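Long-range contacts in CELL division protein FTSZ (Haloferax volcanii, PDB 4B45), which binds GTP as a tubulin-like cytoskeletal GTPase of the CetZ family and is involved in controlling the shape of archaeal cells: residues T39-L44 / T51-Q56; Y128-L133 / A159-D164; A266-A271 / M296-G301. All coordinates share one frame; numbering follows the deposited sequence.

Contact 1: T39-L44 / T51-Q56; sequences TAKADL and TVLIGQ
Leu-44 lays its two methyl groups against the strand that follows its own short helix: CD2 rests on CB of Thr-51, while CD1 lies 3.7 Å from CD1 of Leu-53 and also meets the carbonyl oxygen of Val-52. With CG beside the backbone N (chi1 -67°), the isobutyl group and the threonine side chain run antiparallel past one another. Thr-51 answers with its methyl, CG2, set 3.3 Å from the carbonyl oxygen of Leu-44. Leu-53 swings the other way, CG anti to its backbone N (chi1 -173°), which carries CD1 over the backbone from Thr-39 to Lys-41 and brings CD2 to 4.0 Å from CB of Lys-41. Were Leu-44 cut back to an alanine, Leu-53 CD1 and Thr-51 CB would probably lose their methyl partners, opening a gap between helix and strand. At the far end Thr-39 CG2 packs on Ile-54 CG1 at 3.7 Å, and the hydroxyl of Thr-39 is hydrogen-bonded to Ser-107, a GTP-binding residue. One water donates to both Thr-39 O, at 2.9 Å, and Ile-54 O, at 3.0 Å. The two segments belong to the beta-alpha-beta unit of strand 31-38, helix 41-45 and strand 50-53. No direct hydrogen bond links them, so cohesion comes from aliphatic contact, with the water tying together two carbonyls that could not bond each other.

Contact 2: Y128-L133 / A159-D164; sequences YVLGIL and AVLLVD. With GSP (5'-guanosine-diphosphate-monothiophosphate), chain C.
Strands 127-133 and 159-164 are parallel neighbours in the central sheet of the GTPase domain, joined by helix 140-156 in a beta-alpha-beta unit, and their backbones are zipped together by five N-H to O bonds. Val-129 takes part twice, giving its N-H to Ala-159 O and accepting from Leu-161 N; this second bond is bent at the hydrogen (134°). Gly-131 repeats the pattern, its N donating to Leu-161 O and its O receiving Val-163 N at 2.8 Å, nearly straight at 172°. Leu-133 N closes the ladder on Val-163 O at 2.7 Å. The alternate residues Leu-130 and Ile-132 bond to strand 96-102 on the other edge.

Leu-130, Leu-161, Ile-132 and Val-163 line one face. There Leu-130 and Leu-161 run alongside each other with their ends turned in one direction, CD1 of Leu-130 being 3.8 Å from CD2 of Leu-161 and 3.9 Å from CG2 of Val-163. Tyr-128, on the same face, turns its ring edge to Ala-159: CD1 sits 3.7 Å from Ala-159 N, which lies in the ring plane. Helix 9-26 packs on this side through Leu-15. Ile-132 reaches beyond the strand pair to the nucleotide, its CD1 3.7 Å from N2 of the guanine; CG1 stands beside the backbone N (chi1 -65°), and CG2 also meets the base, at N3.

On the other face, Leu-162 CD2 comes to 3.6 Å from Gly-131 O, where no side chain stands in its way. Asp-164 points to this face too. The pair is thus buried and mostly apolar, the Asp-164 charge being met by a salt bridge to Arg-324, and through Ile-132 it offers the base van der Waals contact without a hydrogen bond.

Contact 3: A266-A271 / M296-G301; sequences ALVVIA and MQVRGG
Ala-266 begins a parallel ladder with strand 298-304 by using both of its polar backbone atoms: its N-H goes to Gln-297 O at 3.2 Å, and its O accepts Arg-299 N at 2.9 Å in an almost straight bond (178°). Val-268 does the same two residues on, donating to Arg-299 O and accepting Gly-301 N at 3.0 Å. The last rung between the two segments, Ile-270 N to Gly-301 O, is weak; further along, Ile-270 also bonds through its backbone to Phe-303. Arg-299 is thereby gripped through both its N and its O, and Gly-301 likewise, though less firmly. Most donors sit out of the acceptor's carbonyl plane: Val-268 N, for instance, is tilted by 27° from that of Arg-299.

The intervening residues turn their polar atoms to the other neighbour, Leu-267 bonding through its backbone to Leu-315, Val-269 to Leu-313 and Ala-271 to Ala-311 in strand 309-319. Strand 263-272 is therefore bonded along both edges. Short CA-H to O contacts supplement the ladder, among them Val-269 CA to Gly-301 O at 3.2 Å.

Side chains add less. Leu-267, its CG anti to the backbone N (chi1 171°), brings CD1 to 3.8 Å from CB of Arg-299 and close over that residue's carbonyl. From there the arginine chain runs away from the partner strand, and its NE makes a long, weak ion pair with Glu-212 of helix 210-217, the helix that also touches Leu-267. On the opposite face, Val-298 meets CB of Ala-266 with CG2 and crosses Val-268 with CG1, the latter 4.2 Å from Val-268 CG2; Val-289 of helix 279-293 packs on Ala-266 and Val-268. Strand 263-272, helix 279-293 and strand 298-304 form a parallel beta-alpha-beta crossover at the edge of the sheet in the tubulin-like C-terminal domain.

Overall arrangement
All three contacts reach one mixed sheet, and each joins parts of a separate beta-alpha-beta unit. Contact 1 and contact 3 involve its outermost strands, 50-53 and 298-304, on opposite sides of the chain's centre with their own centres about 39 Å apart. Contact 2 lies between them, its centre about 22 Å from that of contact 1 and about 20 Å from that of contact 3. The first two flank the nucleotide site, their nearest atoms about 12 Å apart: contact 2 touches the guanine, whereas contact 1 only approaches the ligand, the Thr-39 side chain lying about 6 Å off. Contact 3, in the tubulin-like C-terminal domain, lies away from the GTP site.

Contact 1: T39-L44 / T51-Q56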
# COMPACT_ATOMS: atom_id res chain seq x y z
N THR A 39 17.50 -10.39 -5.55
CA THR A 39 18.69 -10.85 -6.27
C THR A 39 19.92 -10.49 -5.46
O THR A 39 21.04 -10.80 -5.85
CB THR A 39 18.80 -10.15 -7.64
OG1 THR A 39 18.73 -8.72 -7.45
CG2 THR A 39 17.67 -10.59 -8.56
N ALA A 40 19.69 -9.79 -4.35
CA ALA A 40 20.74 -9.47 -3.40
C ALA A 40 20.58 -10.39 -2.21
O ALA A 40 19.55 -10.36 -1.54
CB ALA A 40 20.64 -7.99 -2.96
N LYS A 41 21.57 -11.24 -1.95
CA LYS A 41 21.42 -12.25 -0.90
C LYS A 41 21.34 -11.63 0.50
O LYS A 41 20.53 -12.05 1.32
CB LYS A 41 22.53 -13.30 -0.97
CG LYS A 41 22.50 -14.30 0.17
CD LYS A 41 23.47 -15.46 -0.04
CE LYS A 41 23.41 -16.43 1.13
NZ LYS A 41 24.37 -17.58 1.03
N ALA A 42 22.18 -10.64 0.76
CA ALA A 42 22.23 -9.97 2.06
C ALA A 42 20.87 -9.38 2.50
O ALA A 42 20.50 -9.45 3.67
CB ALA A 42 23.32 -8.89 2.06
N ASP A 43 20.15 -8.79 1.55
CA ASP A 43 18.82 -8.24 1.82
C ASP A 43 17.88 -9.29 2.38
O ASP A 43 17.07 -9.00 3.26
CB ASP A 43 18.20 -7.69 0.54
CG ASP A 43 18.92 -6.45 0.03
OD1 ASP A 43 19.80 -5.96 0.76
OD2 ASP A 43 18.58 -5.98 -1.08
N LEU A 44 17.98 -10.50 1.86
CA LEU A 44 17.02 -11.54 2.22
C LEU A 44 17.33 -12.12 3.58
O LEU A 44 16.43 -12.55 4.30
CB LEU A 44 17.02 -12.63 1.16
CG LEU A 44 16.49 -12.19 -0.20
CD1 LEU A 44 16.77 -13.29 -1.19
CD2 LEU A 44 14.98 -11.91 -0.12
N THR A 51 12.00 -16.36 2.16
CA THR A 51 12.80 -15.65 1.16
C THR A 51 13.11 -16.53 -0.05
O THR A 51 13.29 -17.75 0.07
CB THR A 51 14.14 -15.15 1.76
OG1 THR A 51 14.90 -16.26 2.24
CG2 THR A 51 13.89 -14.20 2.92
N VAL A 52 13.14 -15.91 -1.23
CA VAL A 52 13.55 -16.57 -2.46
C VAL A 52 14.62 -15.76 -3.18
O VAL A 52 14.38 -14.61 -3.57
CB VAL A 52 12.40 -16.76 -3.46
CG1 VAL A 52 12.89 -17.54 -4.67
CG2 VAL A 52 11.23 -17.47 -2.81
N LEU A 53 15.79 -16.37 -3.36
CA LEU A 53 16.87 -15.72 -4.07
C LEU A 53 16.83 -16.16 -5.52
O LEU A 53 16.77 -17.35 -5.82
CB LEU A 53 18.23 -16.04 -3.43
CG LEU A 53 19.46 -15.29 -3.96
CD1 LEU A 53 19.41 -13.78 -3.73
CD2 LEU A 53 20.75 -15.87 -3.39
N ILE A 54 16.82 -15.20 -6.43
CA ILE A 54 16.82 -15.49 -7.85
C ILE A 54 18.01 -14.79 -8.50
O ILE A 54 18.61 -13.89 -7.91
CB ILE A 54 15.50 -15.02 -8.54
CG1 ILE A 54 15.32 -13.50 -8.41
CG2 ILE A 54 14.29 -15.72 -7.93
CD1 ILE A 54 14.02 -12.98 -9.03
N GLY A 55 18.36 -15.25 -9.70
CA GLY A 55 19.34 -14.57 -10.54
C GLY A 55 20.81 -14.80 -10.28
O GLY A 55 21.63 -14.12 -10.90
N GLN A 56 21.16 -15.73 -9.39
CA GLN A 56 22.57 -15.99 -9.05
C GLN A 56 23.44 -16.32 -10.26
O GLN A 56 24.63 -16.02 -10.26
CB GLN A 56 22.71 -17.10 -8.02
CG GLN A 56 21.89 -16.87 -6.76
CD GLN A 56 20.55 -17.55 -6.85
OE1 GLN A 56 19.79 -17.33 -7.80
NE2 GLN A 56 20.26 -18.42 -5.88
O HOH W 1 21.49 -13.14 -7.43

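Contact 2: Y128-L133 / A159-D164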
# COMPACT_ATOMS: atom_id res chain seq x y z
N TYR A 128 -2.81 -6.87 -6.74
CA TYR A 128 -2.52 -5.46 -6.53
C TYR A 128 -1.03 -5.27 -6.40
O TYR A 128 -0.34 -6.16 -5.91
CB TYR A 128 -3.18 -4.98 -5.23
CG TYR A 128 -4.68 -5.15 -5.20
CD1 TYR A 128 -5.47 -4.71 -6.26
CD2 TYR A 128 -5.31 -5.75 -4.11
CE1 TYR A 128 -6.85 -4.86 -6.23
CE2 TYR A 128 -6.70 -5.91 -4.09
CZ TYR A 128 -7.46 -5.46 -5.15
OH TYR A 128 -8.84 -5.60 -5.14
N VAL A 129 -0.53 -4.12 -6.83
CA VAL A 129 0.83 -3.73 -6.53
C VAL A 129 0.80 -2.65 -5.46
O VAL A 129 0.10 -1.64 -5.61
CB VAL A 129 1.58 -3.20 -7.78
CG1 VAL A 129 2.93 -2.54 -7.38
CG2 VAL A 129 1.82 -4.33 -8.78
N LEU A 130 1.51 -2.88 -4.37
CA LEU A 130 1.77 -1.83 -3.40
C LEU A 130 3.11 -1.22 -3.80
O LEU A 130 4.18 -1.81 -3.57
CB LEU A 130 1.79 -2.41 -1.98
CG LEU A 130 2.08 -1.48 -0.80
CD1 LEU A 130 1.11 -0.28 -0.74
CD2 LEU A 130 2.03 -2.30 0.50
N GLY A 131 3.05 -0.07 -4.47
CA GLY A 131 4.24 0.50 -5.07
C GLY A 131 4.79 1.72 -4.35
O GLY A 131 4.03 2.65 -4.03
N ILE A 132 6.10 1.72 -4.11
CA ILE A 132 6.76 2.87 -3.46
C ILE A 132 7.37 3.83 -4.47
O ILE A 132 8.27 3.46 -5.24
CB ILE A 132 7.84 2.43 -2.47
CG1 ILE A 132 7.21 1.66 -1.31
CG2 ILE A 132 8.62 3.63 -1.95
CD1 ILE A 132 8.14 0.62 -0.70
N LEU A 133 6.86 5.06 -4.47
CA LEU A 133 7.35 6.11 -5.34
C LEU A 133 8.61 6.73 -4.72
O LEU A 133 8.64 6.99 -3.52
CB LEU A 133 6.26 7.17 -5.50
CG LEU A 133 6.16 7.94 -6.81
CD1 LEU A 133 5.86 6.98 -7.96
CD2 LEU A 133 5.08 9.01 -6.70
N ALA A 159 -4.82 -3.07 -9.55
CA ALA A 159 -4.63 -1.69 -9.14
C ALA A 159 -3.26 -1.49 -8.51
O ALA A 159 -2.64 -2.44 -8.02
CB ALA A 159 -5.73 -1.22 -8.18
N VAL A 160 -2.80 -0.25 -8.54
CA VAL A 160 -1.54 0.11 -7.94
C VAL A 160 -1.76 1.10 -6.81
O VAL A 160 -2.03 2.28 -7.05
CB VAL A 160 -0.58 0.70 -9.01
CG1 VAL A 160 0.77 1.07 -8.39
CG2 VAL A 160 -0.39 -0.31 -10.13
N LEU A 161 -1.66 0.63 -5.57
CA LEU A 161 -1.74 1.50 -4.41
C LEU A 161 -0.37 2.15 -4.19
O LEU A 161 0.63 1.47 -3.95
CB LEU A 161 -2.18 0.68 -3.18
CG LEU A 161 -2.14 1.34 -1.80
CD1 LEU A 161 -2.97 2.61 -1.79
CD2 LEU A 161 -2.59 0.35 -0.69
N LEU A 162 -0.30 3.47 -4.30
CA LEU A 162 0.98 4.16 -4.27
C LEU A 162 1.32 4.76 -2.92
O LEU A 162 0.49 5.38 -2.27
CB LEU A 162 1.02 5.27 -5.32
CG LEU A 162 1.27 4.91 -6.78
CD1 LEU A 162 1.34 6.19 -7.63
CD2 LEU A 162 2.55 4.08 -6.93
N VAL A 163 2.57 4.57 -2.53
CA VAL A 163 3.14 5.22 -1.36
C VAL A 163 4.20 6.20 -1.82
O VAL A 163 5.20 5.81 -2.44
CB VAL A 163 3.84 4.19 -0.45
CG1 VAL A 163 4.53 4.90 0.71
CG2 VAL A 163 2.86 3.15 0.02
N ASP A 164 3.99 7.47 -1.52
CA ASP A 164 4.99 8.50 -1.79
C ASP A 164 5.93 8.67 -0.57
O ASP A 164 5.50 9.13 0.49
CB ASP A 164 4.27 9.81 -2.12
CG ASP A 164 5.22 10.94 -2.46
OD1 ASP A 164 6.43 10.71 -2.67
OD2 ASP A 164 4.73 12.09 -2.54
PG GSP C . 18.75 -2.07 -6.60
O3B GSP C . 17.45 -3.01 -6.53
S1G GSP C . 18.38 -0.04 -6.77
O2G GSP C . 19.65 -2.31 -5.35
O3G GSP C . 19.41 -2.46 -7.86
PB GSP C . 16.21 -2.89 -5.53
O1B GSP C . 16.27 -3.85 -4.37
O2B GSP C . 14.96 -3.20 -6.34
PA GSP C . 15.24 -0.98 -3.72
O1A GSP C . 16.07 -0.63 -2.51
O2A GSP C . 14.20 -1.98 -3.29
O3A GSP C . 16.12 -1.44 -4.93
O5' GSP C . 14.43 0.24 -4.23
C5' GSP C . 14.90 1.54 -4.16
C4' GSP C . 13.83 2.51 -3.91
O4' GSP C . 13.08 2.13 -2.79
C3' GSP C . 14.35 3.86 -3.59
O3' GSP C . 13.39 4.75 -4.01
C2' GSP C . 14.44 3.89 -2.14
O2' GSP C . 14.27 5.19 -1.69
C1' GSP C . 13.31 3.08 -1.73
N9 GSP C . 13.47 2.32 -0.51
C8 GSP C . 14.51 1.57 -0.17
N7 GSP C . 14.26 0.98 1.02
C5 GSP C . 13.02 1.36 1.44
C6 GSP C . 12.24 1.05 2.58
O6 GSP C . 12.71 0.21 3.58
N1 GSP C . 11.02 1.62 2.70
C2 GSP C . 10.55 2.45 1.75
N2 GSP C . 9.21 3.02 1.94
N3 GSP C . 11.24 2.76 0.64
C4 GSP C . 12.51 2.22 0.47

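Contact 3: A266-A271 / M296-G301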
# COMPACT_ATOMS: atom_id res chain seq x y z
N ALA A 266 -14.30 5.41 -3.93
CA ALA A 266 -13.77 5.65 -2.61
C ALA A 266 -14.43 4.72 -1.61
O ALA A 266 -15.57 4.30 -1.80
CB ALA A 266 -14.00 7.09 -2.20
N LEU A 267 -13.69 4.41 -0.55
CA LEU A 267 -14.24 3.65 0.56
C LEU A 267 -13.90 4.37 1.86
O LEU A 267 -12.73 4.57 2.21
CB LEU A 267 -13.68 2.23 0.57
CG LEU A 267 -14.04 1.46 1.84
CD1 LEU A 267 -15.57 1.24 1.90
CD2 LEU A 267 -13.28 0.15 1.91
N VAL A 268 -14.94 4.77 2.59
CA VAL A 268 -14.75 5.49 3.83
C VAL A 268 -15.02 4.59 5.02
O VAL A 268 -16.13 4.12 5.23
CB VAL A 268 -15.69 6.69 3.91
CG1 VAL A 268 -15.39 7.51 5.15
CG2 VAL A 268 -15.58 7.51 2.64
N VAL A 269 -13.97 4.36 5.80
CA VAL A 269 -14.08 3.54 6.98
C VAL A 269 -13.81 4.45 8.16
O VAL A 269 -12.78 5.12 8.23
CB VAL A 269 -13.07 2.34 6.94
CG1 VAL A 269 -13.16 1.48 8.20
CG2 VAL A 269 -13.31 1.47 5.71
N ILE A 270 -14.78 4.50 9.07
CA ILE A 270 -14.59 5.17 10.35
C ILE A 270 -14.33 4.07 11.36
O ILE A 270 -15.15 3.15 11.51
CB ILE A 270 -15.84 5.95 10.77
CG1 ILE A 270 -16.23 6.95 9.69
CG2 ILE A 270 -15.62 6.64 12.11
CD1 ILE A 270 -15.10 7.80 9.23
N ALA A 271 -13.19 4.14 12.03
CA ALA A 271 -12.83 3.12 13.01
C ALA A 271 -12.86 3.66 14.44
O ALA A 271 -12.50 4.82 14.69
CB ALA A 271 -11.44 2.55 12.68
N MET A 296 -19.07 8.83 -8.13
CA MET A 296 -20.41 8.27 -8.04
C MET A 296 -20.41 6.92 -7.32
O MET A 296 -21.45 6.25 -7.22
CB MET A 296 -21.03 8.09 -9.43
CG MET A 296 -21.07 9.36 -10.27
SD MET A 296 -22.05 10.62 -9.44
CE MET A 296 -23.61 9.79 -9.48
N GLN A 297 -19.24 6.51 -6.83
CA GLN A 297 -19.10 5.21 -6.18
C GLN A 297 -18.40 5.33 -4.84
O GLN A 297 -17.33 4.74 -4.65
CB GLN A 297 -18.30 4.25 -7.05
CG GLN A 297 -18.77 4.11 -8.48
CD GLN A 297 -17.95 3.08 -9.23
OE1 GLN A 297 -17.10 3.43 -10.06
NE2 GLN A 297 -18.17 1.81 -8.91
N VAL A 298 -18.97 6.11 -3.94
CA VAL A 298 -18.45 6.22 -2.59
C VAL A 298 -19.16 5.21 -1.71
O VAL A 298 -20.39 5.27 -1.54
CB VAL A 298 -18.65 7.64 -2.01
CG1 VAL A 298 -18.28 7.66 -0.53
CG2 VAL A 298 -17.82 8.65 -2.77
N ARG A 299 -18.39 4.28 -1.17
CA ARG A 299 -18.89 3.26 -0.26
C ARG A 299 -18.45 3.60 1.16
O ARG A 299 -17.50 4.38 1.36
CB ARG A 299 -18.33 1.88 -0.65
CG ARG A 299 -18.86 1.35 -1.98
CD ARG A 299 -18.15 0.07 -2.42
NE ARG A 299 -18.94 -0.63 -3.42
CZ ARG A 299 -18.91 -0.37 -4.73
NH1 ARG A 299 -18.10 0.58 -5.20
NH2 ARG A 299 -19.68 -1.05 -5.55
N GLY A 300 -19.10 3.01 2.14
CA GLY A 300 -18.72 3.30 3.51
C GLY A 300 -19.05 2.17 4.47
O GLY A 300 -19.96 1.39 4.23
N GLY A 301 -18.31 2.11 5.57
CA GLY A 301 -18.58 1.13 6.59
C GLY A 301 -17.80 1.48 7.84
O GLY A 301 -16.89 2.31 7.81